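Local coordinates for TadZ (Pseudomonas aeruginosa, PDB 4LDA), which probably binds and hydrolyses ATP as a pilus-assembly protein, the piece described here being its N-terminal domain with a CheY-like receiver fold, at residues 16-21 and 111-116; 52-57 and 62-67; 89-94 and 101-106. All coordinates share one frame; numbering follows the deposited sequence. Where two conformers were deposited one is given.

Contact 1 of 3, residues 16-21 and 111-116. With SO4 (sulfate ion), chain J.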
ATOM      1  N   LEU A  16      -0.780 -10.382   4.417  1.00 55.80           N
ATOM      2  CA  LEU A  16      -1.004 -10.668   3.009  1.00 55.20           C
ATOM      3  C   LEU A  16      -2.341 -11.394   2.810  1.00 61.30           C
ATOM      4  O   LEU A  16      -3.085 -11.030   1.896  1.00 62.35           O
ATOM      5  CB  LEU A  16       0.146 -11.484   2.429  1.00 55.74           C
ATOM      6  CG  LEU A  16       0.093 -11.691   0.913  1.00 59.88           C
ATOM      7  CD1 LEU A  16       0.279 -10.365   0.151  1.00 59.29           C
ATOM      8  CD2 LEU A  16       1.078 -12.745   0.478  1.00 59.98           C
ATOM      9  N   ASP A  17      -2.657 -12.379   3.673  1.00 57.50           N
ATOM     10  CA  ASP A  17      -3.916 -13.118   3.623  1.00 57.25           C
ATOM     11  C   ASP A  17      -5.099 -12.184   3.854  1.00 59.24           C
ATOM     12  O   ASP A  17      -6.073 -12.267   3.114  1.00 58.79           O
ATOM     13  CB  ASP A  17      -3.933 -14.261   4.651  1.00 61.34           C
ATOM     14  CG  ASP A  17      -2.988 -15.399   4.329  1.00 86.03           C
ATOM     15  OD1 ASP A  17      -2.744 -15.649   3.126  1.00 88.89           O
ATOM     16  OD2 ASP A  17      -2.536 -16.085   5.275  1.00 98.90           O
ATOM     17  N   TRP A  18      -4.997 -11.280   4.855  1.00 54.71           N
ATOM     18  CA  TRP A  18      -6.005 -10.283   5.218  1.00 52.80           C
ATOM     19  C   TRP A  18      -6.283  -9.339   4.031  1.00 55.26           C
ATOM     20  O   TRP A  18      -7.445  -9.092   3.696  1.00 53.06           O
ATOM     21  CB  TRP A  18      -5.548  -9.497   6.459  1.00 50.49           C
ATOM     22  CG  TRP A  18      -6.313  -8.223   6.747  1.00 49.51           C
ATOM     23  CD1 TRP A  18      -7.592  -8.111   7.208  1.00 51.68           C
ATOM     24  CD2 TRP A  18      -5.780  -6.888   6.718  1.00 48.30           C
ATOM     25  NE1 TRP A  18      -7.905  -6.791   7.405  1.00 50.30           N
ATOM     26  CE2 TRP A  18      -6.812  -6.017   7.112  1.00 51.35           C
ATOM     27  CE3 TRP A  18      -4.546  -6.340   6.331  1.00 49.26           C
ATOM     28  CZ2 TRP A  18      -6.631  -4.623   7.183  1.00 50.80           C
ATOM     29  CZ3 TRP A  18      -4.378  -4.960   6.377  1.00 50.56           C
ATOM     30  CH2 TRP A  18      -5.401  -4.119   6.822  1.00 50.67           C
ATOM     31  N   LEU A  19      -5.225  -8.883   3.358  1.00 52.14           N
ATOM     32  CA  LEU A  19      -5.354  -8.040   2.178  1.00 50.76           C
ATOM     33  C   LEU A  19      -6.013  -8.790   1.020  1.00 56.24           C
ATOM     34  O   LEU A  19      -6.970  -8.267   0.449  1.00 57.29           O
ATOM     35  CB  LEU A  19      -3.990  -7.493   1.722  1.00 50.15           C
ATOM     36  CG  LEU A  19      -3.311  -6.436   2.588  1.00 53.19           C
ATOM     37  CD1 LEU A  19      -1.931  -6.145   2.064  1.00 53.51           C
ATOM     38  CD2 LEU A  19      -4.132  -5.152   2.667  1.00 51.88           C
ATOM     39  N   GLN A  20      -5.520 -10.007   0.685  1.00 53.97           N
ATOM     40  CA  GLN A  20      -6.011 -10.834  -0.421  1.00 53.98           C
ATOM     41  C   GLN A  20      -7.478 -11.205  -0.266  1.00 56.52           C
ATOM     42  O   GLN A  20      -8.222 -11.139  -1.246  1.00 56.28           O
ATOM     43  CB  GLN A  20      -5.180 -12.118  -0.567  1.00 56.65           C
ATOM     44  CG  GLN A  20      -3.847 -11.866  -1.251  1.00 76.26           C
ATOM     45  CD  GLN A  20      -2.882 -13.030  -1.303  1.00 86.68           C
ATOM     46  OE1 GLN A  20      -2.932 -13.960  -0.495  1.00 83.97           O
ATOM     47  NE2 GLN A  20      -1.874 -12.918  -2.156  1.00 71.48           N
ATOM     48  N   ASN A  21      -7.887 -11.604   0.946  1.00 53.03           N
ATOM     49  CA  ASN A  21      -9.253 -12.025   1.244  1.00 53.54           C
ATOM     50  C   ASN A  21     -10.212 -10.859   1.233  1.00 58.04           C
ATOM     51  O   ASN A  21     -11.299 -10.996   0.679  1.00 60.21           O
ATOM     52  CB  ASN A  21      -9.323 -12.743   2.602  1.00 56.18           C
ATOM     53  CG  ASN A  21      -8.664 -14.114   2.627  1.00 76.40           C
ATOM     54  OD1 ASN A  21      -8.472 -14.778   1.593  1.00 75.47           O
ATOM     55  ND2 ASN A  21      -8.335 -14.593   3.814  1.00 67.30           N
ATOM     56  N   SER A 111     -14.757  -4.365   4.662  1.00 56.70           N
ATOM     57  CA  SER A 111     -15.529  -3.257   4.088  1.00 56.42           C
ATOM     58  C   SER A 111     -14.736  -1.933   4.150  1.00 62.05           C
ATOM     59  O   SER A 111     -14.956  -1.058   3.310  1.00 62.06           O
ATOM     60  CB  SER A 111     -16.877  -3.107   4.793  1.00 58.10           C
ATOM     61  OG  SER A 111     -16.724  -2.883   6.182  1.00 66.22           O
ATOM     62  N   GLU A 112     -13.794  -1.810   5.104  1.00 58.77           N
ATOM     63  CA  GLU A 112     -12.946  -0.635   5.241  1.00 57.92           C
ATOM     64  C   GLU A 112     -11.916  -0.598   4.134  1.00 60.22           C
ATOM     65  O   GLU A 112     -11.598   0.488   3.643  1.00 61.14           O
ATOM     66  CB  GLU A 112     -12.257  -0.605   6.606  1.00 59.79           C
ATOM     67  CG  GLU A 112     -13.194  -0.367   7.787  1.00 74.06           C
ATOM     68  CD  GLU A 112     -12.503  -0.295   9.135  1.00112.36           C
ATOM     69  OE1 GLU A 112     -11.471   0.410   9.239  1.00113.02           O
ATOM     70  OE2 GLU A 112     -13.023  -0.904  10.100  1.00112.89           O
ATOM     71  N   LEU A 113     -11.434  -1.777   3.709  1.00 55.08           N
ATOM     72  CA  LEU A 113     -10.448  -1.925   2.639  1.00 54.69           C
ATOM     73  C   LEU A 113     -11.086  -1.724   1.279  1.00 55.93           C
ATOM     74  O   LEU A 113     -10.508  -1.029   0.462  1.00 55.60           O
ATOM     75  CB  LEU A 113      -9.752  -3.302   2.703  1.00 55.38           C
ATOM     76  CG  LEU A 113      -8.419  -3.341   3.481  1.00 59.96           C
ATOM     77  CD1 LEU A 113      -8.615  -2.983   4.933  1.00 60.98           C
ATOM     78  CD2 LEU A 113      -7.836  -4.687   3.425  1.00 60.86           C
ATOM     79  N   THR A 114     -12.268  -2.315   1.026  1.00 52.88           N
ATOM     80  CA  THR A 114     -12.995  -2.163  -0.252  1.00 52.45           C
ATOM     81  C   THR A 114     -13.474  -0.721  -0.400  1.00 57.44           C
ATOM     82  O   THR A 114     -13.488  -0.203  -1.518  1.00 58.75           O
ATOM     83  CB  THR A 114     -14.164  -3.144  -0.384  1.00 52.91           C
ATOM     84  OG1 THR A 114     -15.016  -2.994   0.746  1.00 59.22           O
ATOM     85  CG2 THR A 114     -13.713  -4.574  -0.494  1.00 44.12           C
ATOM     86  N   GLY A 115     -13.833  -0.089   0.723  1.00 52.21           N
ATOM     87  CA  GLY A 115     -14.253   1.303   0.769  1.00 51.64           C
ATOM     88  C   GLY A 115     -13.133   2.240   0.375  1.00 56.31           C
ATOM     89  O   GLY A 115     -13.346   3.163  -0.421  1.00 59.23           O
ATOM     90  N   LEU A 116     -11.927   1.992   0.918  1.00 50.51           N
ATOM     91  CA  LEU A 116     -10.718   2.747   0.618  1.00 50.87           C
ATOM     92  C   LEU A 116     -10.337   2.640  -0.869  1.00 55.23           C
ATOM     93  O   LEU A 116      -9.990   3.649  -1.470  1.00 54.84           O
ATOM     94  CB  LEU A 116      -9.576   2.213   1.499  1.00 50.63           C
ATOM     95  CG  LEU A 116      -8.135   2.656   1.178  1.00 55.44           C
ATOM     96  CD1 LEU A 116      -7.960   4.142   1.309  1.00 55.37           C
ATOM     97  CD2 LEU A 116      -7.174   1.973   2.064  1.00 57.65           C
TER
HETATM   98  S   SO4 J 202     -17.176  -6.639   6.882  1.00138.62           S
HETATM   99  O1  SO4 J 202     -17.858  -7.604   7.749  1.00139.76           O
HETATM  100  O2  SO4 J 202     -15.731  -6.872   6.969  1.00138.67           O
HETATM  101  O3  SO4 J 202     -17.599  -6.803   5.484  1.00137.39           O
HETATM  102  O4  SO4 J 202     -17.517  -5.290   7.346  1.00139.24           O

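Contact 2 of 3, residues 52-57 and 62-67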
ATOM      1  N   LEU A  52      -0.220   0.523  -3.650  1.00 55.12           N
ATOM      2  CA  LEU A  52       0.813  -0.242  -2.976  1.00 52.82           C
ATOM      3  C   LEU A  52       0.569  -0.189  -1.471  1.00 53.41           C
ATOM      4  O   LEU A  52       0.465   0.896  -0.896  1.00 51.67           O
ATOM      5  CB  LEU A  52       2.230   0.246  -3.333  1.00 53.92           C
ATOM      6  CG  LEU A  52       3.375  -0.525  -2.677  1.00 58.33           C
ATOM      7  CD1 LEU A  52       4.387  -0.934  -3.689  1.00 60.92           C
ATOM      8  CD2 LEU A  52       4.050   0.286  -1.581  1.00 57.39           C
ATOM      9  N   PHE A  53       0.489  -1.369  -0.840  1.00 49.85           N
ATOM     10  CA  PHE A  53       0.356  -1.511   0.603  1.00 49.38           C
ATOM     11  C   PHE A  53       1.745  -1.743   1.201  1.00 53.14           C
ATOM     12  O   PHE A  53       2.499  -2.555   0.687  1.00 53.02           O
ATOM     13  CB  PHE A  53      -0.614  -2.643   0.957  1.00 50.29           C
ATOM     14  CG  PHE A  53      -2.025  -2.376   0.511  1.00 50.68           C
ATOM     15  CD1 PHE A  53      -2.891  -1.632   1.303  1.00 52.71           C
ATOM     16  CD2 PHE A  53      -2.501  -2.894  -0.691  1.00 52.75           C
ATOM     17  CE1 PHE A  53      -4.199  -1.392   0.896  1.00 53.12           C
ATOM     18  CE2 PHE A  53      -3.809  -2.645  -1.107  1.00 54.16           C
ATOM     19  CZ  PHE A  53      -4.651  -1.913  -0.307  1.00 51.72           C
ATOM     20  N   ILE A  54       2.101  -0.994   2.246  1.00 50.84           N
ATOM     21  CA  ILE A  54       3.401  -1.158   2.899  1.00 51.63           C
ATOM     22  C   ILE A  54       3.173  -1.232   4.419  1.00 55.15           C
ATOM     23  O   ILE A  54       2.537  -0.367   5.005  1.00 54.11           O
ATOM     24  CB  ILE A  54       4.444  -0.080   2.499  1.00 55.94           C
ATOM     25  CG1 ILE A  54       5.875  -0.458   3.032  1.00 57.44           C
ATOM     26  CG2 ILE A  54       3.979   1.357   2.857  1.00 55.16           C
ATOM     27  CD1 ILE A  54       7.011   0.408   2.546  1.00 64.98           C
ATOM     28  N   SER A  55       3.644  -2.321   5.023  1.00 54.26           N
ATOM     29  CA  SER A  55       3.527  -2.564   6.451  1.00 53.77           C
ATOM     30  C   SER A  55       4.682  -1.841   7.165  1.00 58.32           C
ATOM     31  O   SER A  55       5.859  -2.059   6.848  1.00 59.38           O
ATOM     32  CB  SER A  55       3.502  -4.062   6.736  1.00 54.56           C
ATOM     33  OG  SER A  55       3.202  -4.278   8.102  1.00 63.76           O
ATOM     34  N   LEU A  56       4.319  -0.946   8.087  1.00 55.58           N
ATOM     35  CA  LEU A  56       5.233  -0.118   8.867  1.00 58.28           C
ATOM     36  C   LEU A  56       5.146  -0.387  10.374  1.00 66.43           C
ATOM     37  O   LEU A  56       4.059  -0.530  10.946  1.00 66.44           O
ATOM     38  CB  LEU A  56       4.947   1.374   8.621  1.00 58.37           C
ATOM     39  CG  LEU A  56       5.154   1.909   7.211  1.00 63.29           C
ATOM     40  CD1 LEU A  56       4.783   3.369   7.142  1.00 64.55           C
ATOM     41  CD2 LEU A  56       6.586   1.738   6.762  1.00 65.34           C
ATOM     42  N   GLY A  57       6.309  -0.374  11.002  1.00 65.51           N
ATOM     43  CA  GLY A  57       6.494  -0.536  12.439  1.00 66.71           C
ATOM     44  C   GLY A  57       7.698   0.267  12.881  1.00 73.70           C
ATOM     45  O   GLY A  57       8.407   0.803  12.027  1.00 74.03           O
ATOM     46  N   VAL A  62      12.510   3.522   9.374  1.00 82.14           N
ATOM     47  CA  VAL A  62      13.560   4.334   8.744  1.00 85.24           C
ATOM     48  C   VAL A  62      13.806   3.857   7.283  1.00 89.14           C
ATOM     49  O   VAL A  62      13.716   4.686   6.370  1.00 88.97           O
ATOM     50  CB  VAL A  62      14.865   4.330   9.589  1.00 92.87           C
ATOM     51  CG1 VAL A  62      16.008   5.033   8.865  1.00 96.10           C
ATOM     52  CG2 VAL A  62      14.628   4.985  10.948  1.00 93.18           C
ATOM     53  N   SER A  63      14.078   2.549   7.066  1.00 85.48           N
ATOM     54  CA  SER A  63      14.345   1.997   5.731  1.00 85.28           C
ATOM     55  C   SER A  63      13.081   1.969   4.841  1.00 86.56           C
ATOM     56  O   SER A  63      13.185   2.293   3.657  1.00 87.33           O
ATOM     57  CB  SER A  63      14.933   0.590   5.829  1.00 89.83           C
ATOM     58  OG  SER A  63      14.094  -0.322   6.521  1.00 98.42           O
ATOM     59  N   GLN A  64      11.907   1.596   5.398  1.00 79.07           N
ATOM     60  CA  GLN A  64      10.665   1.526   4.623  1.00 74.97           C
ATOM     61  C   GLN A  64      10.136   2.925   4.294  1.00 76.40           C
ATOM     62  O   GLN A  64       9.570   3.107   3.219  1.00 74.82           O
ATOM     63  CB  GLN A  64       9.580   0.714   5.349  1.00 73.87           C
ATOM     64  CG  GLN A  64       9.864  -0.773   5.512  1.00 74.94           C
ATOM     65  CD  GLN A  64       9.884  -1.518   4.212  1.00 94.28           C
ATOM     66  OE1 GLN A  64      10.888  -1.506   3.486  1.00 93.28           O
ATOM     67  NE2 GLN A  64       8.787  -2.234   3.923  1.00 85.51           N
ATOM     68  N   GLY A  65      10.341   3.887   5.199  1.00 72.80           N
ATOM     69  CA  GLY A  65       9.947   5.283   5.014  1.00 72.57           C
ATOM     70  C   GLY A  65      10.689   5.895   3.848  1.00 78.26           C
ATOM     71  O   GLY A  65      10.085   6.572   3.007  1.00 77.38           O
ATOM     72  N   ALA A  66      12.002   5.586   3.759  1.00 77.25           N
ATOM     73  CA  ALA A  66      12.890   6.011   2.672  1.00 79.49           C
ATOM     74  C   ALA A  66      12.439   5.416   1.336  1.00 81.28           C
ATOM     75  O   ALA A  66      12.522   6.089   0.310  1.00 82.48           O
ATOM     76  CB  ALA A  66      14.317   5.594   2.973  1.00 82.97           C
ATOM     77  N   LEU A  67      11.939   4.162   1.365  1.00 74.26           N
ATOM     78  CA  LEU A  67      11.415   3.446   0.205  1.00 72.01           C
ATOM     79  C   LEU A  67      10.141   4.130  -0.303  1.00 72.16           C
ATOM     80  O   LEU A  67      10.035   4.357  -1.506  1.00 71.63           O
ATOM     81  CB  LEU A  67      11.153   1.966   0.558  1.00 70.31           C
ATOM     82  CG  LEU A  67      10.569   1.073  -0.524  1.00 73.67           C
ATOM     83  CD1 LEU A  67      11.467   1.040  -1.717  1.00 76.01           C
ATOM     84  CD2 LEU A  67      10.391  -0.329  -0.019  1.00 73.95           C
TER

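Contact 3 of 3, residues 89-94 and 101-106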
ATOM      1  N   ASN A  89       0.625   7.754  16.986  1.00 58.22           N
ATOM      2  CA  ASN A  89       0.438   9.014  16.250  1.00 56.56           C
ATOM      3  C   ASN A  89       1.675   9.398  15.475  1.00 60.67           C
ATOM      4  O   ASN A  89       1.552   9.833  14.328  1.00 57.73           O
ATOM      5  CB  ASN A  89       0.062  10.156  17.181  1.00 54.56           C
ATOM      6  CG  ASN A  89      -1.342  10.104  17.691  1.00 71.41           C
ATOM      7  OD1 ASN A  89      -2.221   9.440  17.121  1.00 72.86           O
ATOM      8  ND2 ASN A  89      -1.576  10.819  18.774  1.00 60.77           N
ATOM      9  N   GLN A  90       2.869   9.225  16.090  1.00 61.18           N
ATOM     10  CA  GLN A  90       4.142   9.541  15.448  1.00 62.96           C
ATOM     11  C   GLN A  90       4.378   8.642  14.236  1.00 65.59           C
ATOM     12  O   GLN A  90       4.932   9.136  13.260  1.00 67.52           O
ATOM     13  CB  GLN A  90       5.310   9.445  16.430  1.00 66.84           C
ATOM     14  CG  GLN A  90       5.351  10.598  17.432  1.00 88.20           C
ATOM     15  CD  GLN A  90       5.358  11.968  16.776  1.00109.29           C
ATOM     16  OE1 GLN A  90       4.448  12.777  16.988  1.00105.04           O
ATOM     17  NE2 GLN A  90       6.329  12.228  15.899  1.00101.36           N
ATOM     18  N   LEU A  91       3.908   7.361  14.270  1.00 59.11           N
ATOM     19  CA  LEU A  91       4.018   6.412  13.160  1.00 56.13           C
ATOM     20  C   LEU A  91       3.150   6.856  12.009  1.00 58.46           C
ATOM     21  O   LEU A  91       3.655   6.936  10.892  1.00 59.53           O
ATOM     22  CB  LEU A  91       3.631   5.003  13.607  1.00 54.59           C
ATOM     23  CG  LEU A  91       3.734   3.841  12.591  1.00 56.48           C
ATOM     24  CD1 LEU A  91       5.160   3.626  12.117  1.00 57.03           C
ATOM     25  CD2 LEU A  91       3.243   2.579  13.207  1.00 55.91           C
ATOM     26  N   VAL A  92       1.848   7.166  12.284  1.00 53.12           N
ATOM     27  CA  VAL A  92       0.850   7.677  11.324  1.00 51.82           C
ATOM     28  C   VAL A  92       1.413   8.930  10.657  1.00 59.10           C
ATOM     29  O   VAL A  92       1.403   9.010   9.430  1.00 58.98           O
ATOM     30  CB  VAL A  92      -0.536   7.946  11.995  1.00 54.17           C
ATOM     31  CG1 VAL A  92      -1.531   8.593  11.024  1.00 53.08           C
ATOM     32  CG2 VAL A  92      -1.122   6.660  12.583  1.00 52.00           C
ATOM     33  N   LEU A  93       1.976   9.862  11.463  1.00 58.32           N
ATOM     34  CA  LEU A  93       2.609  11.097  11.003  1.00 59.46           C
ATOM     35  C   LEU A  93       3.839  10.852  10.123  1.00 65.49           C
ATOM     36  O   LEU A  93       3.961  11.501   9.090  1.00 66.51           O
ATOM     37  CB  LEU A  93       3.017  11.957  12.184  1.00 61.03           C
ATOM     38  CG  LEU A  93       1.939  12.839  12.759  1.00 64.75           C
ATOM     39  CD1 LEU A  93       2.386  13.408  14.105  1.00 66.72           C
ATOM     40  CD2 LEU A  93       1.533  13.936  11.768  1.00 65.24           C
ATOM     41  N   ALA A  94       4.731   9.932  10.507  1.00 63.77           N
ATOM     42  CA  ALA A  94       5.929   9.605   9.722  1.00 64.89           C
ATOM     43  C   ALA A  94       5.542   9.056   8.350  1.00 67.56           C
ATOM     44  O   ALA A  94       6.105   9.505   7.350  1.00 67.98           O
ATOM     45  CB  ALA A  94       6.799   8.605  10.471  1.00 65.88           C
ATOM     46  N   ARG A 101      -0.656   8.008   1.298  1.00 70.46           N
ATOM     47  CA  ARG A 101      -1.943   8.675   1.098  1.00 70.42           C
ATOM     48  C   ARG A 101      -2.919   8.322   2.240  1.00 68.01           C
ATOM     49  O   ARG A 101      -3.710   9.187   2.640  1.00 69.30           O
ATOM     50  CB  ARG A 101      -2.510   8.235  -0.281  1.00 76.39           C
ATOM     51  CG  ARG A 101      -3.516   9.192  -0.936  1.00 94.96           C
ATOM     52  CD  ARG A 101      -3.548   9.023  -2.456  1.00108.07           C
ATOM     53  NE  ARG A 101      -2.317   9.513  -3.102  1.00119.83           N
ATOM     54  CZ  ARG A 101      -2.075   9.500  -4.416  1.00133.59           C
ATOM     55  NH1 ARG A 101      -2.973   9.005  -5.260  1.00121.63           N
ATOM     56  NH2 ARG A 101      -0.927   9.971  -4.891  1.00117.91           N
ATOM     57  N   ASP A 102      -2.874   7.058   2.720  0.50 60.21           N
ATOM     58  CA  ASP A 102      -3.763   6.556   3.767  0.50 57.29           C
ATOM     59  C   ASP A 102      -3.012   5.594   4.721  0.50 56.91           C
ATOM     60  O   ASP A 102      -1.905   5.149   4.402  0.50 55.83           O
ATOM     61  CB  ASP A 102      -4.979   5.857   3.123  0.50 57.91           C
ATOM     62  CG  ASP A 102      -5.764   6.735   2.154  0.50 68.25           C
ATOM     63  OD1 ASP A 102      -5.371   6.811   0.966  0.50 69.06           O
ATOM     64  OD2 ASP A 102      -6.777   7.329   2.579  0.50 73.92           O
ATOM     65  N   PHE A 103      -3.612   5.312   5.905  1.00 51.79           N
ATOM     66  CA  PHE A 103      -3.079   4.427   6.947  1.00 50.60           C
ATOM     67  C   PHE A 103      -4.196   3.540   7.506  1.00 56.39           C
ATOM     68  O   PHE A 103      -5.211   4.057   7.982  1.00 57.30           O
ATOM     69  CB  PHE A 103      -2.458   5.284   8.070  1.00 52.19           C
ATOM     70  CG  PHE A 103      -1.538   4.540   9.013  1.00 52.39           C
ATOM     71  CD1 PHE A 103      -2.054   3.716  10.010  1.00 51.79           C
ATOM     72  CD2 PHE A 103      -0.163   4.738   8.964  1.00 54.45           C
ATOM     73  CE1 PHE A 103      -1.216   3.080  10.904  1.00 53.04           C
ATOM     74  CE2 PHE A 103       0.684   4.067   9.839  1.00 56.95           C
ATOM     75  CZ  PHE A 103       0.153   3.257  10.811  1.00 54.59           C
ATOM     76  N   ILE A 104      -4.015   2.218   7.445  1.00 52.30           N
ATOM     77  CA  ILE A 104      -4.993   1.247   7.938  1.00 51.67           C
ATOM     78  C   ILE A 104      -4.305   0.348   8.960  1.00 54.60           C
ATOM     79  O   ILE A 104      -3.083   0.214   8.950  1.00 51.94           O
ATOM     80  CB  ILE A 104      -5.673   0.424   6.790  1.00 54.01           C
ATOM     81  CG1 ILE A 104      -4.628  -0.238   5.863  1.00 53.31           C
ATOM     82  CG2 ILE A 104      -6.630   1.337   5.990  1.00 56.76           C
ATOM     83  CD1 ILE A 104      -5.153  -1.197   4.803  1.00 60.67           C
ATOM     84  N   THR A 105      -5.085  -0.215   9.871  1.00 52.84           N
ATOM     85  CA  THR A 105      -4.545  -1.124  10.871  1.00 53.51           C
ATOM     86  C   THR A 105      -4.910  -2.542  10.444  1.00 55.81           C
ATOM     87  O   THR A 105      -6.038  -2.819  10.024  1.00 53.62           O
ATOM     88  CB  THR A 105      -5.012  -0.780  12.307  1.00 63.39           C
ATOM     89  OG1 THR A 105      -4.585   0.541  12.610  1.00 66.27           O
ATOM     90  CG2 THR A 105      -4.438  -1.726  13.371  1.00 64.56           C
ATOM     91  N   TYR A 106      -3.906  -3.428  10.529  1.00 52.80           N
ATOM     92  CA  TYR A 106      -4.049  -4.843  10.235  1.00 51.94           C
ATOM     93  C   TYR A 106      -5.171  -5.442  11.073  1.00 56.70           C
ATOM     94  O   TYR A 106      -5.200  -5.256  12.285  1.00 57.82           O
ATOM     95  CB  TYR A 106      -2.726  -5.565  10.492  1.00 52.43           C
ATOM     96  CG  TYR A 106      -2.844  -7.062  10.546  1.00 52.09           C
ATOM     97  CD1 TYR A 106      -3.262  -7.786   9.435  1.00 53.66           C
ATOM     98  CD2 TYR A 106      -2.471  -7.766  11.683  1.00 53.51           C
ATOM     99  CE1 TYR A 106      -3.383  -9.172   9.483  1.00 55.28           C
ATOM    100  CE2 TYR A 106      -2.575  -9.149  11.741  1.00 55.48           C
ATOM    101  CZ  TYR A 106      -3.010  -9.852  10.629  1.00 61.35           C
ATOM    102  OH  TYR A 106      -3.111 -11.216  10.667  1.00 63.12           O
TER

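Contact 1 of 3, residues 16-21 and 111-116
This is an apolar helix-helix contact in which L113 fits against W18 and L19, joining helices 13-22 and 110-121, the first and last helices of the CheY-like domain, where they cover the same face of the central parallel sheet. The evidence lies in the branch atoms of L113, both of which meet the six-membered ring of the W18 indole. CD2 lies over one face as a CH-pi contact, 4.1 Å from the centroid of that ring and 17° off its normal, although displaced toward the rim. CD1 makes the closest approach, with L113 CD1 3.4 Å from W18 CZ2. CD2 serves a second neighbour as well, since L19 CD2 stands 3.8 Å from L113 CD2 with the two side chains crossing roughly at right angles. The helix backbones stay well apart, the L19 and L113 CA atoms being 8.0 Å from each other, so side chains alone bridge the space. W18 has CG trans to its backbone N (chi1 166°), which swings the indole so that its six-membered end reaches L113. The ring is also fixed from other directions: NE1 donates a hydrogen bond to A108 O, and Y106 meets the indole edge-to-face. Beneath the contact I104 touches both W18 and L113, while I83 supports W18 and L19. At the start of helix 110-121, S111 OG gives a 2.8 Å hydrogen bond to sulfate O4, an ion probably from the crystallisation liquor. No hydrogen bond crosses between the two segments. With the indole N-H satisfied by A108, the interface consists of methyls against a ring face and against another methyl, so cohesion there probably comes from dispersion and burial of apolar surface.

Contact 2 of 3, residues 52-57 and 62-67
I54 and L56, near the C-terminal end of strand 51-55, receive Q64 in the first step of a beta-alpha-beta crossover (strand 51-55, helix 61-74, strand 79-83) of the CheY-like fold. The short axes run almost antiparallel, at 163°, and come within 9.9 Å, as expected for a helix returning over its own strand. I54 is extended: CG1 is trans to the backbone N and CD1 continues the line (chi2 172°), which lets the CD1 methyl reach the helix. There it meets the Q64 side chain and, more distantly, L67, with I54 CD1 4.3 Å from L67 CD2. L56, two residues on, places its CD2 methyl 3.5 Å from Q64 CB. Q64 itself is folded at chi2 (-67°), and this bend lays the carboxamide against I54. The CB of S55 points away from the helix; its OG is hydrogen-bonded to E15, and its carbonyl oxygen accepts from N60 ND2. L67 packs on L9 and on L37 and L40 of helix 37-47. The amide nitrogen makes a van der Waals contact with the isoleucine branch: Q64 NE2 lies 3.5 Å from both CG1 and CD1 of I54.

Contact 3 of 3, residues 89-94 and 101-106
L91 and V92 of helix 89-98 pack around the ring of F103 on strand 102-104, tying the helix to the last strand of the sheet within the beta-alpha-beta unit 79-83, 89-98, 102-104. Along the helix, L91 comes first. Its backbone N is hydrogen-bonded to D88 OD1, in the opening turn, and its side chain comes to the rim of the phenyl ring: L91 CD2 lies 4.0 Å from F103 CZ, and CG is similarly near that corner. This is an edge contact because CD2 stands near the ring plane. The leucine and phenylalanine side chains as a whole meet at about a right angle. L91 also touches L61 of helix 61-74. V92, the next residue, takes the face. Its CG2 methyl sits almost exactly above the ring centre, 3.9 Å from the centroid and only 6° from the normal, a well-formed CH-pi contact. The helix backbone joins in, with V92 CA 3.9 Å from F103 CD2, and the V92 and F103 CA atoms are just 6.7 Å apart. At chi1 175° the valine sets CG1 anti to the backbone N and CG2 anti to the carbonyl carbon, and it is this second branch that lies over the ring. F103 is brought to the helix by its own torsion, CG trans to the backbone N (chi1 -164°), and it also touches A82 on the neighbouring strand. The next strand residue, I104, turns to the opposite face of the sheet, against L113 and W18. No hydrogen bond links the two segments; an aromatic ring met at one face by valine and at one edge by leucine is consistent with attraction by dispersion and weak C-H to pi electrostatics.

In the fold
The three contacts share one five-stranded parallel sheet, ordered 27-31, 4-9, 51-55, 79-83, 102-104. Contact 1 closes the longest loop, and contacts 2 and 3 follow one another in series inside it. Helices 13-22 and 110-121 of contact 1 cover one face; helices 61-74 and 89-98 of contacts 2 and 3 cover the other. Contacts 1 and 2 lie on opposite sides of the chain's centre, their own centres about 18 Å apart; the centres are about 16 Å apart for contacts 1 and 3 and 11 Å for 2 and 3. Strand residues connect the layers, F53 reaching L19 and I104 reaching W18, while L91 adjoins L56. Together they document the three-layer receiver-like architecture of this N-terminal domain.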